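Local coordinates for globin II, extracellular (Lumbricus terrestris, PDB 1X9F), which probably carries oxygen on its haem as one of the globin subunits of erythrocruorin, the giant extracellular haemoglobin of the earthworm, at residues A132-D135 and H136-G140; D107-K110 and T111-H115; L85-E88 and L89-L92. All blocks are in the same frame, centred on the assembly; numbering follows the deposited sequence.

Contact 1 (A132-D135 and H136-G140); sequences ACID and HIEDG
Ile134 and Glu138 stand one helical turn apart, their side chains crossing at a slant on one flank of helix 127-142, the H helix of the globin fold. The touching branch of the isoleucine is CG2, which lies 3.9 Å from CD of Glu138. Glu138 keeps CG beside its own backbone N (chi1 -69°) and is extended beyond it, carrying the carboxylate past this methyl group toward a vinyl group of the haem. Underneath, Glu138 N donates to Ile134 O at 2.8 Å. Asp139 starts with the same first torsion, and its shorter side chain keeps CG 3.4 Å from Asp135 O, which already accepts the backbone N-H of Asp139. Ile137 leans back in the same direction on another face, laying CD1 3.4 Å from Cys133 O, while Cys133 is tied to Cys4 by a disulfide. Asp135 OD1 and Glu138 OE2 are only 4.3 Å apart, an acidic pair on a single turn. Asp135 has a salt bridge to Lys110 on helix 103-121, and the aliphatic part of that lysine also packs on Glu138. Lys110, shared with Asp131, probably offsets part of the repulsion, and burial beside a second carboxylate would be expected to raise the proton affinity of Glu138.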
ATOM      1  N   ALA B 132     -20.117  28.518  35.015  1.00 27.38           N
ATOM      2  CA  ALA B 132     -21.547  28.704  34.852  1.00 26.12           C
ATOM      3  C   ALA B 132     -22.286  27.374  34.745  1.00 25.96           C
ATOM      4  O   ALA B 132     -23.343  27.192  35.350  1.00 28.36           O
ATOM      5  CB  ALA B 132     -21.814  29.554  33.626  1.00 24.93           C
ATOM      6  N   CYS B 133     -21.724  26.447  33.971  1.00 25.93           N
ATOM      7  CA  CYS B 133     -22.359  25.160  33.725  1.00 25.33           C
ATOM      8  C   CYS B 133     -22.239  24.193  34.902  1.00 23.82           C
ATOM      9  O   CYS B 133     -23.162  23.418  35.146  1.00 23.91           O
ATOM     10  CB  CYS B 133     -21.833  24.546  32.424  1.00 26.33           C
ATOM     11  SG  CYS B 133     -22.523  25.349  30.950  1.00 31.33           S
ATOM     12  N   ILE B 134     -21.124  24.234  35.635  1.00 23.26           N
ATOM     13  CA  ILE B 134     -21.016  23.424  36.857  1.00 25.73           C
ATOM     14  C   ILE B 134     -22.002  23.924  37.927  1.00 27.03           C
ATOM     15  O   ILE B 134     -22.626  23.120  38.626  1.00 26.19           O
ATOM     16  CB  ILE B 134     -19.555  23.363  37.403  1.00 25.65           C
ATOM     17  CG1 ILE B 134     -18.595  22.746  36.370  1.00 25.07           C
ATOM     18  CG2 ILE B 134     -19.493  22.568  38.710  1.00 21.36           C
ATOM     19  CD1 ILE B 134     -18.991  21.361  35.858  1.00 23.95           C
ATOM     20  N   ASP B 135     -22.141  25.246  38.034  1.00 28.15           N
ATOM     21  CA  ASP B 135     -23.135  25.856  38.917  1.00 30.65           C
ATOM     22  C   ASP B 135     -24.519  25.344  38.619  1.00 30.23           C
ATOM     23  O   ASP B 135     -25.232  24.893  39.520  1.00 29.44           O
ATOM     24  CB  ASP B 135     -23.143  27.375  38.760  1.00 32.32           C
ATOM     25  CG  ASP B 135     -22.468  28.078  39.912  1.00 37.67           C
ATOM     26  OD1 ASP B 135     -21.749  27.413  40.691  1.00 41.76           O
ATOM     27  OD2 ASP B 135     -22.603  29.301  40.122  1.00 44.49           O
ATOM     28  N   HIS B 136     -24.893  25.430  37.345  1.00 29.82           N
ATOM     29  CA  HIS B 136     -26.192  24.969  36.898  1.00 28.47           C
ATOM     30  C   HIS B 136     -26.433  23.523  37.299  1.00 27.42           C
ATOM     31  O   HIS B 136     -27.545  23.157  37.677  1.00 30.47           O
ATOM     32  CB  HIS B 136     -26.332  25.101  35.384  1.00 26.51           C
ATOM     33  CG  HIS B 136     -27.681  24.698  34.889  1.00 29.40           C
ATOM     34  ND1 HIS B 136     -28.840  25.211  35.428  1.00 34.60           N
ATOM     35  CD2 HIS B 136     -28.065  23.824  33.930  1.00 34.98           C
ATOM     36  CE1 HIS B 136     -29.882  24.673  34.822  1.00 29.85           C
ATOM     37  NE2 HIS B 136     -29.439  23.834  33.903  1.00 34.76           N
ATOM     38  N   ILE B 137     -25.389  22.707  37.211  1.00 26.03           N
ATOM     39  CA  ILE B 137     -25.515  21.289  37.517  1.00 26.97           C
ATOM     40  C   ILE B 137     -25.664  21.082  39.024  1.00 26.83           C
ATOM     41  O   ILE B 137     -26.512  20.302  39.472  1.00 25.75           O
ATOM     42  CB  ILE B 137     -24.326  20.497  36.911  1.00 27.07           C
ATOM     43  CG1 ILE B 137     -24.512  20.362  35.393  1.00 22.46           C
ATOM     44  CG2 ILE B 137     -24.196  19.118  37.557  1.00 19.18           C
ATOM     45  CD1 ILE B 137     -23.232  20.071  34.622  1.00 20.18           C
ATOM     46  N   GLU B 138     -24.857  21.806  39.794  1.00 27.00           N
ATOM     47  CA  GLU B 138     -24.906  21.720  41.248  1.00 28.42           C
ATOM     48  C   GLU B 138     -26.209  22.264  41.848  1.00 29.30           C
ATOM     49  O   GLU B 138     -26.682  21.737  42.857  1.00 29.68           O
ATOM     50  CB  GLU B 138     -23.669  22.376  41.874  1.00 28.78           C
ATOM     51  CG  GLU B 138     -22.379  21.601  41.628  1.00 24.43           C
ATOM     52  CD  GLU B 138     -21.155  22.244  42.258  1.00 30.34           C
ATOM     53  OE1 GLU B 138     -20.283  21.492  42.746  1.00 29.81           O
ATOM     54  OE2 GLU B 138     -21.060  23.492  42.265  1.00 29.37           O
ATOM     55  N   ASP B 139     -26.797  23.291  41.233  1.00 30.43           N
ATOM     56  CA  ASP B 139     -28.100  23.793  41.687  1.00 33.18           C
ATOM     57  C   ASP B 139     -29.147  22.683  41.720  1.00 33.76           C
ATOM     58  O   ASP B 139     -30.013  22.672  42.594  1.00 35.41           O
ATOM     59  CB  ASP B 139     -28.608  24.942  40.804  1.00 32.90           C
ATOM     60  CG  ASP B 139     -27.904  26.258  41.089  1.00 38.84           C
ATOM     61  OD1 ASP B 139     -27.324  26.420  42.186  1.00 44.65           O
ATOM     62  OD2 ASP B 139     -27.887  27.200  40.267  1.00 44.22           O
ATOM     63  N   GLY B 140     -29.065  21.763  40.761  1.00 33.63           N
ATOM     64  CA  GLY B 140     -29.994  20.643  40.680  1.00 32.16           C
ATOM     65  C   GLY B 140     -29.712  19.517  41.663  1.00 33.73           C
ATOM     66  O   GLY B 140     -30.597  18.709  41.942  1.00 33.81           O
TER

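Contact 2 (D107-K110 and T111-H115); sequences DAFK and TAILH. With HEM (protoporphyrin IX containing Fe), chain O.
Ile113 lies obliquely over a face of the Phe109 ring, one turn on along helix 103-121, the G helix, and the phenylalanine can be followed outward as an example of a side chain that serves its own helix and a cofactor at once. With CG opposite the backbone N (chi1 -167°), the side chain leaves the helix on the haem side. Its CB already lies 4.0 Å from the haem methyl CMC. Farther out, CD1 meets CBB of the haem at 3.5 Å and has the CD1 methyl of Ile113 close by. Phe109 CE1 touches both Ile113 CD1, at 3.4 Å, and the vinyl carbon CBB; CZ has moved off to 4.2 Å from that methyl. Ile113 CG1 sits over the ring displaced toward its rim, while the haem meso carbon CHC lies on the opposite face. The helix beneath is regular: Ile113 N points almost straight at Phe109 O, with an N-H...O angle of 174°. Two residues before Phe109, Asp107 O takes two bonds from Thr111, from N and from OG1, each 3.2 Å long and arriving on opposite faces of the carbonyl plane. Beyond the helix, the phenylalanine ring meets Trp34 at about 40° and touches Val68, two residues that line the carbon monoxide site. An aromatic ring held between its own helix and the porphyrin in this way belongs to the apolar haem pocket of the globin fold.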
ATOM      1  N   ASP B 107     -19.072  24.160  46.447  1.00 32.78           N
ATOM      2  CA  ASP B 107     -18.269  25.268  45.981  1.00 34.76           C
ATOM      3  C   ASP B 107     -16.809  24.878  45.743  1.00 32.76           C
ATOM      4  O   ASP B 107     -16.242  25.218  44.703  1.00 33.46           O
ATOM      5  CB  ASP B 107     -18.361  26.436  46.957  1.00 35.93           C
ATOM      6  CG  ASP B 107     -17.880  27.729  46.348  1.00 45.34           C
ATOM      7  OD1 ASP B 107     -18.607  28.290  45.501  1.00 55.67           O
ATOM      8  OD2 ASP B 107     -16.789  28.259  46.650  1.00 51.42           O
ATOM      9  N   ALA B 108     -16.207  24.169  46.696  1.00 31.07           N
ATOM     10  CA  ALA B 108     -14.830  23.697  46.539  1.00 29.41           C
ATOM     11  C   ALA B 108     -14.710  22.689  45.397  1.00 29.82           C
ATOM     12  O   ALA B 108     -13.745  22.718  44.627  1.00 28.50           O
ATOM     13  CB  ALA B 108     -14.325  23.099  47.833  1.00 28.16           C
ATOM     14  N   PHE B 109     -15.702  21.810  45.296  1.00 29.04           N
ATOM     15  CA  PHE B 109     -15.742  20.817  44.242  1.00 29.10           C
ATOM     16  C   PHE B 109     -15.692  21.495  42.884  1.00 30.58           C
ATOM     17  O   PHE B 109     -14.895  21.114  42.023  1.00 31.75           O
ATOM     18  CB  PHE B 109     -17.001  19.965  44.363  1.00 28.77           C
ATOM     19  CG  PHE B 109     -16.973  18.731  43.518  1.00 29.37           C
ATOM     20  CD1 PHE B 109     -17.802  18.608  42.415  1.00 27.62           C
ATOM     21  CD2 PHE B 109     -16.110  17.687  43.825  1.00 27.07           C
ATOM     22  CE1 PHE B 109     -17.775  17.459  41.633  1.00 28.31           C
ATOM     23  CE2 PHE B 109     -16.076  16.542  43.049  1.00 26.77           C
ATOM     24  CZ  PHE B 109     -16.907  16.426  41.950  1.00 27.27           C
ATOM     25  N   LYS B 110     -16.530  22.510  42.703  1.00 31.56           N
ATOM     26  CA  LYS B 110     -16.562  23.257  41.459  1.00 30.31           C
ATOM     27  C   LYS B 110     -15.197  23.861  41.131  1.00 31.12           C
ATOM     28  O   LYS B 110     -14.752  23.801  39.983  1.00 32.93           O
ATOM     29  CB  LYS B 110     -17.619  24.353  41.527  1.00 27.97           C
ATOM     30  CG  LYS B 110     -17.687  25.209  40.278  1.00 29.79           C
ATOM     31  CD  LYS B 110     -18.803  26.221  40.359  1.00 32.22           C
ATOM     32  CE  LYS B 110     -18.402  27.414  41.218  1.00 29.29           C
ATOM     33  NZ  LYS B 110     -19.244  28.595  40.870  1.00 25.95           N
ATOM     34  N   THR B 111     -14.544  24.441  42.137  1.00 30.27           N
ATOM     35  CA  THR B 111     -13.224  25.041  41.962  1.00 29.20           C
ATOM     36  C   THR B 111     -12.233  23.977  41.532  1.00 28.05           C
ATOM     37  O   THR B 111     -11.394  24.209  40.661  1.00 27.37           O
ATOM     38  CB  THR B 111     -12.767  25.686  43.283  1.00 29.85           C
ATOM     39  OG1 THR B 111     -13.684  26.731  43.639  1.00 31.27           O
ATOM     40  CG2 THR B 111     -11.444  26.430  43.113  1.00 24.41           C
ATOM     41  N   ALA B 112     -12.350  22.810  42.156  1.00 26.87           N
ATOM     42  CA  ALA B 112     -11.467  21.692  41.891  1.00 25.65           C
ATOM     43  C   ALA B 112     -11.634  21.182  40.460  1.00 26.02           C
ATOM     44  O   ALA B 112     -10.641  21.022  39.745  1.00 26.46           O
ATOM     45  CB  ALA B 112     -11.707  20.581  42.900  1.00 26.49           C
ATOM     46  N   ILE B 113     -12.882  20.934  40.046  1.00 22.81           N
ATOM     47  CA  ILE B 113     -13.164  20.544  38.662  1.00 23.43           C
ATOM     48  C   ILE B 113     -12.502  21.516  37.693  1.00 24.60           C
ATOM     49  O   ILE B 113     -11.775  21.095  36.789  1.00 23.55           O
ATOM     50  CB  ILE B 113     -14.677  20.495  38.372  1.00 23.80           C
ATOM     51  CG1 ILE B 113     -15.355  19.354  39.132  1.00 22.88           C
ATOM     52  CG2 ILE B 113     -14.935  20.319  36.871  1.00 23.66           C
ATOM     53  CD1 ILE B 113     -16.875  19.441  39.079  1.00 25.61           C
ATOM     54  N   LEU B 114     -12.749  22.811  37.894  1.00 22.39           N
ATOM     55  CA  LEU B 114     -12.220  23.833  36.999  1.00 22.30           C
ATOM     56  C   LEU B 114     -10.709  23.843  36.984  1.00 22.00           C
ATOM     57  O   LEU B 114     -10.089  24.097  35.955  1.00 25.46           O
ATOM     58  CB  LEU B 114     -12.755  25.213  37.372  1.00 20.01           C
ATOM     59  CG  LEU B 114     -13.989  25.672  36.596  1.00 18.90           C
ATOM     60  CD1 LEU B 114     -15.125  24.653  36.645  1.00 18.43           C
ATOM     61  CD2 LEU B 114     -14.458  26.994  37.158  1.00 20.88           C
ATOM     62  N   HIS B 115     -10.123  23.523  38.125  1.00 23.71           N
ATOM     63  CA  HIS B 115      -8.696  23.560  38.291  1.00 23.32           C
ATOM     64  C   HIS B 115      -8.012  22.422  37.554  1.00 23.17           C
ATOM     65  O   HIS B 115      -7.037  22.625  36.827  1.00 22.75           O
ATOM     66  CB  HIS B 115      -8.399  23.460  39.770  1.00 24.35           C
ATOM     67  CG  HIS B 115      -6.947  23.424  40.076  1.00 32.77           C
ATOM     68  ND1 HIS B 115      -6.123  24.506  39.859  1.00 38.48           N
ATOM     69  CD2 HIS B 115      -6.163  22.440  40.571  1.00 27.74           C
ATOM     70  CE1 HIS B 115      -4.891  24.192  40.217  1.00 37.28           C
ATOM     71  NE2 HIS B 115      -4.890  22.945  40.655  1.00 38.70           N
TER
HETATM   72  CHA HEM O 160     -22.218   9.885  46.106  1.00 20.41           C
HETATM   73  CHB HEM O 160     -22.458  12.710  42.128  1.00 20.04           C
HETATM   74  CHC HEM O 160     -20.849  16.536  44.716  1.00 17.94           C
HETATM   75  CHD HEM O 160     -20.844  13.764  48.759  1.00 16.55           C
HETATM   76  C1A HEM O 160     -22.353  10.321  44.707  1.00 19.81           C
HETATM   77  C2A HEM O 160     -22.707   9.403  43.722  1.00 21.33           C
HETATM   78  C3A HEM O 160     -22.787  10.197  42.496  1.00 21.79           C
HETATM   79  C4A HEM O 160     -22.467  11.547  43.006  1.00 19.47           C
HETATM   80  CMA HEM O 160     -23.116   9.751  41.093  1.00 18.23           C
HETATM   81  CAA HEM O 160     -22.900   7.913  43.850  1.00 24.08           C
HETATM   82  CBA HEM O 160     -24.337   7.501  44.096  1.00 28.75           C
HETATM   83  CGA HEM O 160     -24.303   6.004  44.300  1.00 32.66           C
HETATM   84  O1A HEM O 160     -24.201   5.256  43.300  1.00 38.78           O
HETATM   85  O2A HEM O 160     -24.369   5.568  45.468  1.00 34.26           O
HETATM   86  C1B HEM O 160     -22.012  14.046  42.513  1.00 17.96           C
HETATM   87  C2B HEM O 160     -21.908  15.038  41.562  1.00 17.59           C
HETATM   88  C3B HEM O 160     -21.473  16.081  42.310  1.00 20.01           C
HETATM   89  C4B HEM O 160     -21.330  15.694  43.624  1.00 20.00           C
HETATM   90  CMB HEM O 160     -22.200  14.985  40.085  1.00 16.72           C
HETATM   91  CAB HEM O 160     -21.238  17.253  41.722  1.00 18.44           C
HETATM   92  CBB HEM O 160     -21.066  18.374  41.049  1.00 23.72           C
HETATM   93  C1C HEM O 160     -20.654  16.068  46.093  1.00 18.46           C
HETATM   94  C2C HEM O 160     -20.126  16.923  47.041  1.00 15.34           C
HETATM   95  C3C HEM O 160     -20.128  16.149  48.178  1.00 19.91           C
HETATM   96  C4C HEM O 160     -20.639  14.897  47.830  1.00 15.91           C
HETATM   97  CMC HEM O 160     -19.698  18.354  46.824  1.00 22.11           C
HETATM   98  CAC HEM O 160     -19.654  16.610  49.511  1.00 22.34           C
HETATM   99  CBC HEM O 160     -18.404  17.083  49.628  1.00 21.57           C
HETATM  100  C1D HEM O 160     -21.254  12.395  48.380  1.00 18.96           C
HETATM  101  C2D HEM O 160     -21.257  11.354  49.306  1.00 18.02           C
HETATM  102  C3D HEM O 160     -21.633  10.235  48.599  1.00 17.18           C
HETATM  103  C4D HEM O 160     -21.835  10.748  47.230  1.00 18.55           C
HETATM  104  CMD HEM O 160     -20.923  11.438  50.777  1.00 20.43           C
HETATM  105  CAD HEM O 160     -21.831   8.829  49.105  1.00 19.72           C
HETATM  106  CBD HEM O 160     -20.500   8.142  49.363  1.00 24.88           C
HETATM  107  CGD HEM O 160     -20.814   6.735  49.805  1.00 24.92           C
HETATM  108  O1D HEM O 160     -21.393   5.959  49.014  1.00 29.13           O
HETATM  109  O2D HEM O 160     -20.488   6.397  50.958  1.00 32.81           O
HETATM  110  NA  HEM O 160     -22.245  11.637  44.338  1.00 19.43           N
HETATM  111  NB  HEM O 160     -21.677  14.394  43.780  1.00 14.12           N
HETATM  112  NC  HEM O 160     -21.010  14.829  46.526  1.00 16.89           N
HETATM  113  ND  HEM O 160     -21.586  12.068  47.104  1.00 18.51           N
HETATM  114 FE   HEM O 160     -21.701  13.246  45.455  1.00 24.19          FE

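Contact 3 (L85-E88 and L89-L92); sequences LKEE and LDHL. With HEM (protoporphyrin IX containing Fe), chain R.
Leu85 places CG opposite its backbone N (chi1 174°) and Leu89 turns CG to the side of its own N (chi1 -67°), and these two choices bring the leucines together on the inner side of helix 82-96, the F helix of the globin fold. CD1 of Leu85 rests 3.8 Å from CG of Leu89, and the CD1 branch of Leu89 reaches back to Leu85 CG. Both also pack on helix 127-142, Leu85 against His136 and Leu89 against Ile137. An alanine in place of Leu89 would keep the backbone bond to Leu85 O, but is likely to leave a gap between the two helices and take away the packing partner of Leu85 CD1. On the outer side, Lys86 curls round to bring NZ in front of the two Asp90 oxygens, close to the carboxylate plane. The salt bridge is weak as a hydrogen bond, 3.1 Å from Lys86 NZ to Asp90 OD1 and 3.5 Å to OD2. Glu87 OE2 stands 4.0 Å from Asp90 OD2; the nearby Lys86 probably eases this acidic pair, and Lys66 of the Globin III chain adds a long, weak ion pair to Glu87. Glu88 lays OE2 3.4 Å from CG of Leu92, while its OE1 is salt-bridged to Arg73 of the neighbouring Globin III subunit. The same subunit interface receives His91, which packs on Arg56 of Globin III and points its ring edge at a propionate of a second haem, probably that subunit's own. Here His91 NE2 is the donor, and its hydrogen bond to O1A of that haem is 2.9 Å long and nearly straight, at 169°.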
ATOM      1  N   LEU B  85     -31.660  16.240  31.626  1.00 23.99           N
ATOM      2  CA  LEU B  85     -30.744  16.756  32.640  1.00 27.84           C
ATOM      3  C   LEU B  85     -31.430  16.854  33.989  1.00 29.48           C
ATOM      4  O   LEU B  85     -30.884  16.420  35.005  1.00 31.04           O
ATOM      5  CB  LEU B  85     -30.195  18.126  32.233  1.00 27.63           C
ATOM      6  CG  LEU B  85     -29.325  18.878  33.244  1.00 29.11           C
ATOM      7  CD1 LEU B  85     -28.047  18.117  33.562  1.00 20.63           C
ATOM      8  CD2 LEU B  85     -29.013  20.286  32.757  1.00 21.44           C
ATOM      9  N   LYS B  86     -32.636  17.421  33.974  1.00 31.35           N
ATOM     10  CA  LYS B  86     -33.444  17.605  35.170  1.00 30.44           C
ATOM     11  C   LYS B  86     -33.680  16.264  35.848  1.00 29.30           C
ATOM     12  O   LYS B  86     -33.580  16.153  37.071  1.00 27.71           O
ATOM     13  CB  LYS B  86     -34.780  18.261  34.799  1.00 32.89           C
ATOM     14  CG  LYS B  86     -35.668  18.651  35.983  1.00 39.09           C
ATOM     15  CD  LYS B  86     -35.286  20.016  36.564  1.00 54.24           C
ATOM     16  CE  LYS B  86     -36.305  20.477  37.628  1.00 58.27           C
ATOM     17  NZ  LYS B  86     -36.370  19.487  38.795  1.00 60.25           N
ATOM     18  N   GLU B  87     -33.977  15.248  35.046  1.00 28.98           N
ATOM     19  CA  GLU B  87     -34.280  13.929  35.575  1.00 29.95           C
ATOM     20  C   GLU B  87     -33.029  13.331  36.215  1.00 29.68           C
ATOM     21  O   GLU B  87     -33.101  12.768  37.312  1.00 30.68           O
ATOM     22  CB  GLU B  87     -34.846  13.034  34.472  1.00 29.59           C
ATOM     23  CG  GLU B  87     -36.141  12.309  34.849  1.00 36.02           C
ATOM     24  CD  GLU B  87     -37.190  13.229  35.464  1.00 38.70           C
ATOM     25  OE1 GLU B  87     -37.664  14.170  34.781  1.00 38.49           O
ATOM     26  OE2 GLU B  87     -37.546  13.002  36.642  1.00 37.52           O
ATOM     27  N   GLU B  88     -31.884  13.472  35.545  1.00 30.08           N
ATOM     28  CA  GLU B  88     -30.614  13.055  36.133  1.00 26.63           C
ATOM     29  C   GLU B  88     -30.314  13.860  37.394  1.00 26.45           C
ATOM     30  O   GLU B  88     -29.963  13.289  38.430  1.00 25.70           O
ATOM     31  CB  GLU B  88     -29.454  13.162  35.139  1.00 26.82           C
ATOM     32  CG  GLU B  88     -28.081  12.902  35.761  1.00 22.76           C
ATOM     33  CD  GLU B  88     -27.915  11.497  36.337  1.00 28.50           C
ATOM     34  OE1 GLU B  88     -28.742  10.601  36.048  1.00 27.67           O
ATOM     35  OE2 GLU B  88     -26.940  11.282  37.086  1.00 31.14           O
ATOM     36  N   LEU B  89     -30.468  15.178  37.312  1.00 24.01           N
ATOM     37  CA  LEU B  89     -30.201  16.030  38.470  1.00 25.65           C
ATOM     38  C   LEU B  89     -31.056  15.690  39.690  1.00 25.58           C
ATOM     39  O   LEU B  89     -30.563  15.756  40.820  1.00 25.00           O
ATOM     40  CB  LEU B  89     -30.319  17.509  38.108  1.00 24.18           C
ATOM     41  CG  LEU B  89     -29.241  17.990  37.130  1.00 26.14           C
ATOM     42  CD1 LEU B  89     -29.318  19.499  36.960  1.00 24.73           C
ATOM     43  CD2 LEU B  89     -27.824  17.565  37.556  1.00 22.61           C
ATOM     44  N   ASP B  90     -32.322  15.324  39.454  1.00 28.07           N
ATOM     45  CA  ASP B  90     -33.247  14.894  40.513  1.00 29.92           C
ATOM     46  C   ASP B  90     -32.783  13.599  41.142  1.00 28.79           C
ATOM     47  O   ASP B  90     -32.835  13.448  42.361  1.00 30.47           O
ATOM     48  CB  ASP B  90     -34.668  14.681  39.969  1.00 31.06           C
ATOM     49  CG  ASP B  90     -35.400  15.985  39.673  1.00 41.53           C
ATOM     50  OD1 ASP B  90     -34.939  17.065  40.109  1.00 51.58           O
ATOM     51  OD2 ASP B  90     -36.461  16.022  39.008  1.00 42.99           O
ATOM     52  N   HIS B  91     -32.352  12.659  40.301  1.00 30.20           N
ATOM     53  CA  HIS B  91     -31.824  11.380  40.767  1.00 30.24           C
ATOM     54  C   HIS B  91     -30.648  11.608  41.713  1.00 30.52           C
ATOM     55  O   HIS B  91     -30.590  11.019  42.799  1.00 31.31           O
ATOM     56  CB  HIS B  91     -31.394  10.510  39.584  1.00 29.81           C
ATOM     57  CG  HIS B  91     -31.009   9.115  39.966  1.00 29.70           C
ATOM     58  ND1 HIS B  91     -31.940   8.121  40.184  1.00 32.68           N
ATOM     59  CD2 HIS B  91     -29.796   8.539  40.144  1.00 34.92           C
ATOM     60  CE1 HIS B  91     -31.317   6.999  40.498  1.00 27.68           C
ATOM     61  NE2 HIS B  91     -30.016   7.225  40.480  1.00 34.77           N
ATOM     62  N   LEU B  92     -29.733  12.485  41.302  1.00 28.15           N
ATOM     63  CA  LEU B  92     -28.549  12.824  42.088  1.00 27.54           C
ATOM     64  C   LEU B  92     -28.919  13.553  43.373  1.00 27.85           C
ATOM     65  O   LEU B  92     -28.357  13.274  44.438  1.00 26.25           O
ATOM     66  CB  LEU B  92     -27.580  13.681  41.263  1.00 28.90           C
ATOM     67  CG  LEU B  92     -26.903  13.058  40.040  1.00 27.55           C
ATOM     68  CD1 LEU B  92     -26.162  14.117  39.237  1.00 22.91           C
ATOM     69  CD2 LEU B  92     -25.958  11.935  40.447  1.00 26.14           C
TER
HETATM   70  CHA HEM R 160     -30.509   0.557  38.226  1.00 29.00           C
HETATM   71  CHB HEM R 160     -26.200  -0.547  36.162  1.00 30.82           C
HETATM   72  CHC HEM R 160     -28.061  -4.660  34.311  1.00 31.01           C
HETATM   73  CHD HEM R 160     -32.263  -3.727  36.678  1.00 25.92           C
HETATM   74  C1A HEM R 160     -29.113   0.660  37.757  1.00 30.17           C
HETATM   75  C2A HEM R 160     -28.340   1.786  38.034  1.00 26.95           C
HETATM   76  C3A HEM R 160     -27.034   1.502  37.432  1.00 26.59           C
HETATM   77  C4A HEM R 160     -27.269   0.166  36.860  1.00 27.12           C
HETATM   78  CMA HEM R 160     -25.782   2.343  37.400  1.00 27.67           C
HETATM   79  CAA HEM R 160     -28.746   3.030  38.779  1.00 28.76           C
HETATM   80  CBA HEM R 160     -28.241   2.960  40.208  1.00 28.19           C
HETATM   81  CGA HEM R 160     -28.637   4.245  40.885  1.00 30.10           C
HETATM   82  O1A HEM R 160     -27.925   5.256  40.710  1.00 35.26           O
HETATM   83  O2A HEM R 160     -29.666   4.247  41.593  1.00 32.20           O
HETATM   84  C1B HEM R 160     -26.338  -1.813  35.449  1.00 27.32           C
HETATM   85  C2B HEM R 160     -25.284  -2.321  34.698  1.00 32.61           C
HETATM   86  C3B HEM R 160     -25.860  -3.438  34.191  1.00 32.12           C
HETATM   87  C4B HEM R 160     -27.150  -3.564  34.657  1.00 27.91           C
HETATM   88  CMB HEM R 160     -23.888  -1.783  34.482  1.00 28.34           C
HETATM   89  CAB HEM R 160     -25.202  -4.311  33.421  1.00 29.10           C
HETATM   90  CBB HEM R 160     -24.284  -4.924  32.620  1.00 33.25           C
HETATM   91  C1C HEM R 160     -29.442  -4.759  34.813  1.00 29.06           C
HETATM   92  C2C HEM R 160     -30.269  -5.813  34.459  1.00 28.59           C
HETATM   93  C3C HEM R 160     -31.420  -5.531  35.147  1.00 32.08           C
HETATM   94  C4C HEM R 160     -31.238  -4.343  35.818  1.00 29.13           C
HETATM   95  CMC HEM R 160     -29.970  -6.998  33.577  1.00 24.18           C
HETATM   96  CAC HEM R 160     -32.671  -6.327  35.091  1.00 38.80           C
HETATM   97  CBC HEM R 160     -33.241  -7.120  36.090  1.00 37.95           C
HETATM   98  C1D HEM R 160     -32.168  -2.421  37.349  1.00 24.37           C
HETATM   99  C2D HEM R 160     -33.256  -1.871  38.023  1.00 28.38           C
HETATM  100  C3D HEM R 160     -32.805  -0.655  38.488  1.00 26.57           C
HETATM  101  C4D HEM R 160     -31.407  -0.591  37.999  1.00 26.76           C
HETATM  102  CMD HEM R 160     -34.620  -2.492  38.213  1.00 23.61           C
HETATM  103  CAD HEM R 160     -33.558   0.372  39.289  1.00 26.00           C
HETATM  104  CBD HEM R 160     -34.305   1.258  38.303  1.00 29.76           C
HETATM  105  CGD HEM R 160     -34.945   2.352  39.109  1.00 33.11           C
HETATM  106  O1D HEM R 160     -36.098   2.177  39.559  1.00 36.82           O
HETATM  107  O2D HEM R 160     -34.278   3.386  39.298  1.00 38.03           O
HETATM  108  NA  HEM R 160     -28.500  -0.350  37.076  1.00 25.97           N
HETATM  109  NB  HEM R 160     -27.502  -2.523  35.457  1.00 28.48           N
HETATM  110  NC  HEM R 160     -30.000  -3.843  35.656  1.00 24.87           N
HETATM  111  ND  HEM R 160     -31.028  -1.685  37.297  1.00 29.23           N
HETATM  112 FE   HEM R 160     -29.252  -2.113  36.407  1.00 25.72          FE

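Contact 1 lies between the other two, its centre 12 Å from each, whereas contacts 2 and 3 are 20 Å apart, on opposite sides of the chain's centre. Toward contact 2 the junction combines one salt bridge, Asp135 OD1 to Lys110 NZ at 2.8 Å, with packing, such as Ile134 CG2 on Lys110 CG at 3.6 Å. Toward contact 3 it is packing, of leucine methyls on the backbone of helix 127-142, with Leu89 CD2 3.6 Å from Ile137 O and Leu89 CD1 4.0 Å from Gly140 CA. All three contribute to the chain's haem pocket, through Glu138, Phe109 and Leu92. Contact 3 alone also reaches a second haem, linking the pocket's helix to the subunit interface.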